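Local atomic coordinates of DNA replication licensing factor MCM related protein (Thermoplasma acidophilum, PDB entry 4ME3), a protein that probably unwinds DNA as an ATP-driven single-stranded DNA helicase in replication, here represented by its zinc-binding N-terminal domain. Residues I17-R22 with A75-V79; I65-P69 with I120-I124. All blocks are in the same frame, centred on the assembly; numbering follows the deposited sequence.

Interaction 1: I17-R22 with A75-V79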
loop_
_atom_site.group_PDB
_atom_site.type_symbol
_atom_site.label_atom_id
_atom_site.label_comp_id
_atom_site.label_asym_id
_atom_site.label_seq_id
_atom_site.Cartn_x
_atom_site.Cartn_y
_atom_site.Cartn_z
ATOM N N ILE A 17 -6.892 -14.348 9.815
ATOM C CA ILE A 17 -6.854 -13.760 8.481
ATOM C C ILE A 17 -5.679 -14.345 7.705
ATOM O O ILE A 17 -5.816 -14.713 6.539
ATOM C CB ILE A 17 -6.762 -12.222 8.542
ATOM C CG1 ILE A 17 -8.061 -11.646 9.108
ATOM C CG2 ILE A 17 -6.505 -11.641 7.160
ATOM C CD1 ILE A 17 -8.010 -10.147 9.369
ATOM N N LYS A 18 -4.528 -14.454 8.362
ATOM C CA LYS A 18 -3.348 -15.026 7.727
ATOM C C LYS A 18 -3.579 -16.493 7.365
ATOM O O LYS A 18 -3.161 -16.944 6.299
ATOM C CB LYS A 18 -2.123 -14.875 8.630
ATOM C CG LYS A 18 -1.662 -13.432 8.782
ATOM C CD LYS A 18 -0.577 -13.284 9.837
ATOM C CE LYS A 18 0.763 -13.796 9.345
ATOM N NZ LYS A 18 1.839 -13.561 10.348
ATOM N N ASP A 19 -4.251 -17.235 8.240
ATOM C CA ASP A 19 -4.560 -18.635 7.956
ATOM C C ASP A 19 -5.434 -18.753 6.714
ATOM O O ASP A 19 -5.244 -19.651 5.902
ATOM C CB ASP A 19 -5.250 -19.299 9.150
ATOM C CG ASP A 19 -4.276 -19.682 10.248
ATOM O OD1 ASP A 19 -3.069 -19.824 9.957
ATOM O OD2 ASP A 19 -4.719 -19.852 11.404
ATOM N N LEU A 20 -6.389 -17.840 6.566
ATOM C CA LEU A 20 -7.261 -17.831 5.396
ATOM C C LEU A 20 -6.466 -17.572 4.109
ATOM O O LEU A 20 -6.692 -18.224 3.087
ATOM C CB LEU A 20 -8.374 -16.797 5.572
ATOM C CG LEU A 20 -9.460 -17.196 6.578
ATOM C CD1 LEU A 20 -10.283 -15.992 7.005
ATOM C CD2 LEU A 20 -10.359 -18.267 5.992
ATOM N N TRP A 21 -5.535 -16.623 4.155
ATOM C CA TRP A 21 -4.671 -16.364 3.005
ATOM C C TRP A 21 -3.828 -17.587 2.669
ATOM O O TRP A 21 -3.669 -17.939 1.501
ATOM C CB TRP A 21 -3.737 -15.181 3.269
ATOM C CG TRP A 21 -4.351 -13.839 3.018
ATOM C CD1 TRP A 21 -4.604 -12.869 3.945
ATOM C CD2 TRP A 21 -4.787 -13.314 1.759
ATOM N NE1 TRP A 21 -5.172 -11.775 3.340
ATOM C CE2 TRP A 21 -5.293 -12.021 1.997
ATOM C CE3 TRP A 21 -4.799 -13.810 0.454
ATOM C CZ2 TRP A 21 -5.800 -11.216 0.979
ATOM C CZ3 TRP A 21 -5.304 -13.013 -0.555
ATOM C CH2 TRP A 21 -5.797 -11.730 -0.288
ATOM N N ARG A 22 -3.269 -18.222 3.693
ATOM C CA ARG A 22 -2.401 -19.379 3.483
ATOM C C ARG A 22 -3.103 -20.468 2.676
ATOM O O ARG A 22 -2.551 -20.983 1.703
ATOM C CB ARG A 22 -1.928 -19.953 4.821
ATOM C CG ARG A 22 -0.876 -19.108 5.514
ATOM C CD ARG A 22 -0.202 -19.865 6.647
ATOM N NE ARG A 22 0.640 -18.987 7.451
ATOM C CZ ARG A 22 0.212 -18.281 8.493
ATOM N NH1 ARG A 22 -1.056 -18.348 8.878
ATOM N NH2 ARG A 22 1.055 -17.506 9.160
ATOM N N ALA A 75 -2.044 -8.450 5.797
ATOM C CA ALA A 75 -1.936 -9.820 6.300
ATOM C C ALA A 75 -1.465 -10.763 5.199
ATOM O O ALA A 75 -0.617 -11.620 5.428
ATOM C CB ALA A 75 -3.265 -10.291 6.867
ATOM N N GLY A 76 -2.021 -10.602 4.002
ATOM C CA GLY A 76 -1.632 -11.424 2.872
ATOM C C GLY A 76 -0.166 -11.234 2.531
ATOM O O GLY A 76 0.546 -12.195 2.249
ATOM N N GLU A 77 0.285 -9.984 2.553
ATOM C CA GLU A 77 1.681 -9.675 2.271
ATOM C C GLU A 77 2.605 -10.337 3.293
ATOM O O GLU A 77 3.646 -10.888 2.929
ATOM C CB GLU A 77 1.889 -8.151 2.212
ATOM C CG GLU A 77 1.264 -7.525 0.967
ATOM C CD GLU A 77 1.125 -6.011 1.031
ATOM O OE1 GLU A 77 1.376 -5.417 2.102
ATOM O OE2 GLU A 77 0.746 -5.418 -0.006
ATOM N N GLU A 78 2.216 -10.309 4.563
ATOM C CA GLU A 78 3.005 -10.945 5.612
ATOM C C GLU A 78 3.152 -12.445 5.377
ATOM O O GLU A 78 4.230 -13.002 5.567
ATOM C CB GLU A 78 2.390 -10.693 6.989
ATOM C CG GLU A 78 2.561 -9.266 7.489
ATOM C CD GLU A 78 2.046 -9.078 8.902
ATOM O OE1 GLU A 78 1.923 -10.085 9.630
ATOM O OE2 GLU A 78 1.761 -7.923 9.283
ATOM N N VAL A 79 2.070 -13.094 4.961
ATOM C CA VAL A 79 2.109 -14.524 4.674
ATOM C C VAL A 79 3.097 -14.825 3.549
ATOM O O VAL A 79 3.889 -15.761 3.636
ATOM C CB VAL A 79 0.716 -15.061 4.299
ATOM C CG1 VAL A 79 0.821 -16.457 3.698
ATOM C CG2 VAL A 79 -0.190 -15.073 5.518
#
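V79 reaches from helix 69-84 to helix 14-27 and lies between K18 and R22. V79 CG1 stands anti to the backbone N (chi1 167°) and meets R22 CG at 3.6 Å. V79 CG2 is 3.7 Å from K18 CB. It also lies over one face of the R22 guanidinium.

K18 runs past V79 in the opposite direction, bends at chi3 and brings its ammonium to helix 69-84. K18 NZ forms a wide salt bridge with E78 OE1 at 3.6 Å. Its stronger partner is Q82, by a hydrogen bond. R22 is held by D19 within its own helix, NH1 to OD1 at 2.7 Å, and its NE forms a salt bridge with D83.

The rest of the contact is mainly packing. A75 points its CB at the first helix and meets I17 CG2 at 3.5 Å. G76 CA sits over the face of the W21 indole in a CH-pi contact, 3.5 Å from the centroid of the five-membered ring and 10° off its normal. W21 NE1 donates to Y72 O, which helps to fix the rotation of the ring.

The short helix segments cross at -61° with axes 8.8 Å apart, inside the helical part of the MCM N-terminal domain. The small residues A75 and G76 allow this close approach. Packing therefore carries the contact, and K18 and R22 add charged links to helix 69-84.

Interaction 2: I65-P69 with I120-I124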
loop_
_atom_site.group_PDB
_atom_site.type_symbol
_atom_site.label_atom_id
_atom_site.label_comp_id
_atom_site.label_asym_id
_atom_site.label_seq_id
_atom_site.Cartn_x
_atom_site.Cartn_y
_atom_site.Cartn_z
ATOM N N ILE A 65 -12.347 -8.226 2.618
ATOM C CA ILE A 65 -11.246 -7.542 1.942
ATOM C C ILE A 65 -11.709 -6.197 1.377
ATOM O O ILE A 65 -10.972 -5.213 1.424
ATOM C CB ILE A 65 -10.646 -8.411 0.819
ATOM C CG1 ILE A 65 -9.980 -9.652 1.422
ATOM C CG2 ILE A 65 -9.633 -7.614 0.012
ATOM C CD1 ILE A 65 -9.561 -10.697 0.407
ATOM N N LEU A 66 -12.930 -6.144 0.856
ATOM C CA LEU A 66 -13.458 -4.895 0.315
ATOM C C LEU A 66 -13.740 -3.872 1.416
ATOM O O LEU A 66 -13.625 -2.666 1.194
ATOM C CB LEU A 66 -14.729 -5.154 -0.494
ATOM C CG LEU A 66 -14.561 -6.082 -1.699
ATOM C CD1 LEU A 66 -15.885 -6.262 -2.416
ATOM C CD2 LEU A 66 -13.504 -5.547 -2.646
ATOM N N VAL A 67 -14.098 -4.352 2.603
ATOM C CA VAL A 67 -14.432 -3.466 3.718
ATOM C C VAL A 67 -13.202 -2.994 4.492
ATOM O O VAL A 67 -13.151 -1.846 4.941
ATOM C CB VAL A 67 -15.392 -4.159 4.709
ATOM C CG1 VAL A 67 -15.595 -3.296 5.945
ATOM C CG2 VAL A 67 -16.718 -4.458 4.040
ATOM N N SER A 68 -12.219 -3.880 4.650
ATOM C CA SER A 68 -11.016 -3.580 5.422
ATOM C C SER A 68 -9.762 -3.951 4.633
ATOM O O SER A 68 -8.965 -4.784 5.070
ATOM C CB SER A 68 -11.024 -4.346 6.748
ATOM O OG SER A 68 -12.221 -4.113 7.470
ATOM N N PRO A 69 -9.574 -3.322 3.467
ATOM C CA PRO A 69 -8.474 -3.717 2.580
ATOM C C PRO A 69 -7.082 -3.540 3.186
ATOM O O PRO A 69 -6.233 -4.394 2.952
ATOM C CB PRO A 69 -8.667 -2.820 1.350
ATOM C CG PRO A 69 -9.519 -1.677 1.826
ATOM C CD PRO A 69 -10.404 -2.254 2.887
ATOM N N ILE A 120 -15.062 5.709 2.936
ATOM C CA ILE A 120 -13.707 5.917 3.437
ATOM C C ILE A 120 -13.160 4.651 4.087
ATOM O O ILE A 120 -13.822 4.027 4.920
ATOM C CB ILE A 120 -13.650 7.087 4.439
ATOM C CG1 ILE A 120 -13.954 8.403 3.722
ATOM C CG2 ILE A 120 -12.280 7.158 5.099
ATOM C CD1 ILE A 120 -14.157 9.587 4.663
ATOM N N GLY A 121 -11.954 4.268 3.682
ATOM C CA GLY A 121 -11.286 3.112 4.246
ATOM C C GLY A 121 -11.609 1.818 3.528
ATOM O O GLY A 121 -11.087 0.763 3.886
ATOM N N THR A 122 -12.461 1.892 2.511
ATOM C CA THR A 122 -12.874 0.703 1.769
ATOM C C THR A 122 -12.257 0.665 0.375
ATOM O O THR A 122 -11.696 1.656 -0.100
ATOM C CB THR A 122 -14.407 0.628 1.638
ATOM O OG1 THR A 122 -14.868 1.620 0.711
ATOM C CG2 THR A 122 -15.067 0.845 2.993
ATOM N N LEU A 123 -12.363 -0.490 -0.270
ATOM C CA LEU A 123 -11.835 -0.683 -1.615
ATOM C C LEU A 123 -12.932 -0.414 -2.635
ATOM O O LEU A 123 -13.918 -1.148 -2.703
ATOM C CB LEU A 123 -11.304 -2.114 -1.760
ATOM C CG LEU A 123 -10.505 -2.462 -3.020
ATOM C CD1 LEU A 123 -9.318 -1.554 -3.192
ATOM C CD2 LEU A 123 -10.053 -3.916 -2.942
ATOM N N ILE A 124 -12.768 0.650 -3.414
ATOM C CA ILE A 124 -13.744 1.009 -4.431
ATOM C C ILE A 124 -13.073 1.151 -5.790
ATOM O O ILE A 124 -11.845 1.165 -5.888
ATOM C CB ILE A 124 -14.475 2.322 -4.071
ATOM C CG1 ILE A 124 -13.493 3.494 -4.007
ATOM C CG2 ILE A 124 -15.203 2.171 -2.737
ATOM C CD1 ILE A 124 -14.171 4.850 -3.851
#
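L123 N donates to L66 O at 2.9 Å, and the bond is almost straight (175°). The donor lies in the carbonyl plane of L66. The acceptor belongs to the last turn of helix 59-67, and the donor to the start of strand 123-147.

Dense packing surrounds this bond. T122 CB lies against the same acceptor, 3.4 Å from L66 O. L123 has its CG anti to the backbone N (chi1 -171°), and the end of its side chain meets that of L66, CD2 to CD2 at 3.8 Å. The buried ring of P69, on the same segment as L66, closes in on the backbone and CB of L123. P69 CG is 4.0 Å from L123 CB, and P69 CD rests 3.3 Å from G121 O. The ring also touches I239 of strand 233-247.

This is where the helical part of the MCM N-terminal domain meets its OB-fold part. The helix end sits on the first strand of the OB sheet. G121 and T122, just before that strand, pair through their backbones with L240.

The contact is looser towards V67, which is exposed and has its CB directed away from segment 120-124. Here T122 CG2 approaches V67 O at 3.8 Å. T122 OG1 turns to N119 O for its hydrogen bond. V67 O and G121 O are both acceptors and stand 3.5 Å apart without bonding.

How the interactions relate
From the N terminus, helix 14-27 comes first. The chain then passes through helix 31-38, strand 46-50 and helix 51-57 to reach helix 59-67 and helix 69-84. Interaction 1 closes the loop from 22 to 75 and keeps helix 14-27 on helix 69-84. Interaction 2 opens inside that loop, at 65-69, and closes beyond it, at 120-124. The two loops therefore cross and do not nest. Interaction 1 is internal to the helical part, whereas interaction 2 ties that part to the OB sheet. Their centres are about 17 Å apart, yet they touch: W21 CZ2 packs on I65 CD1 at 3.8 Å.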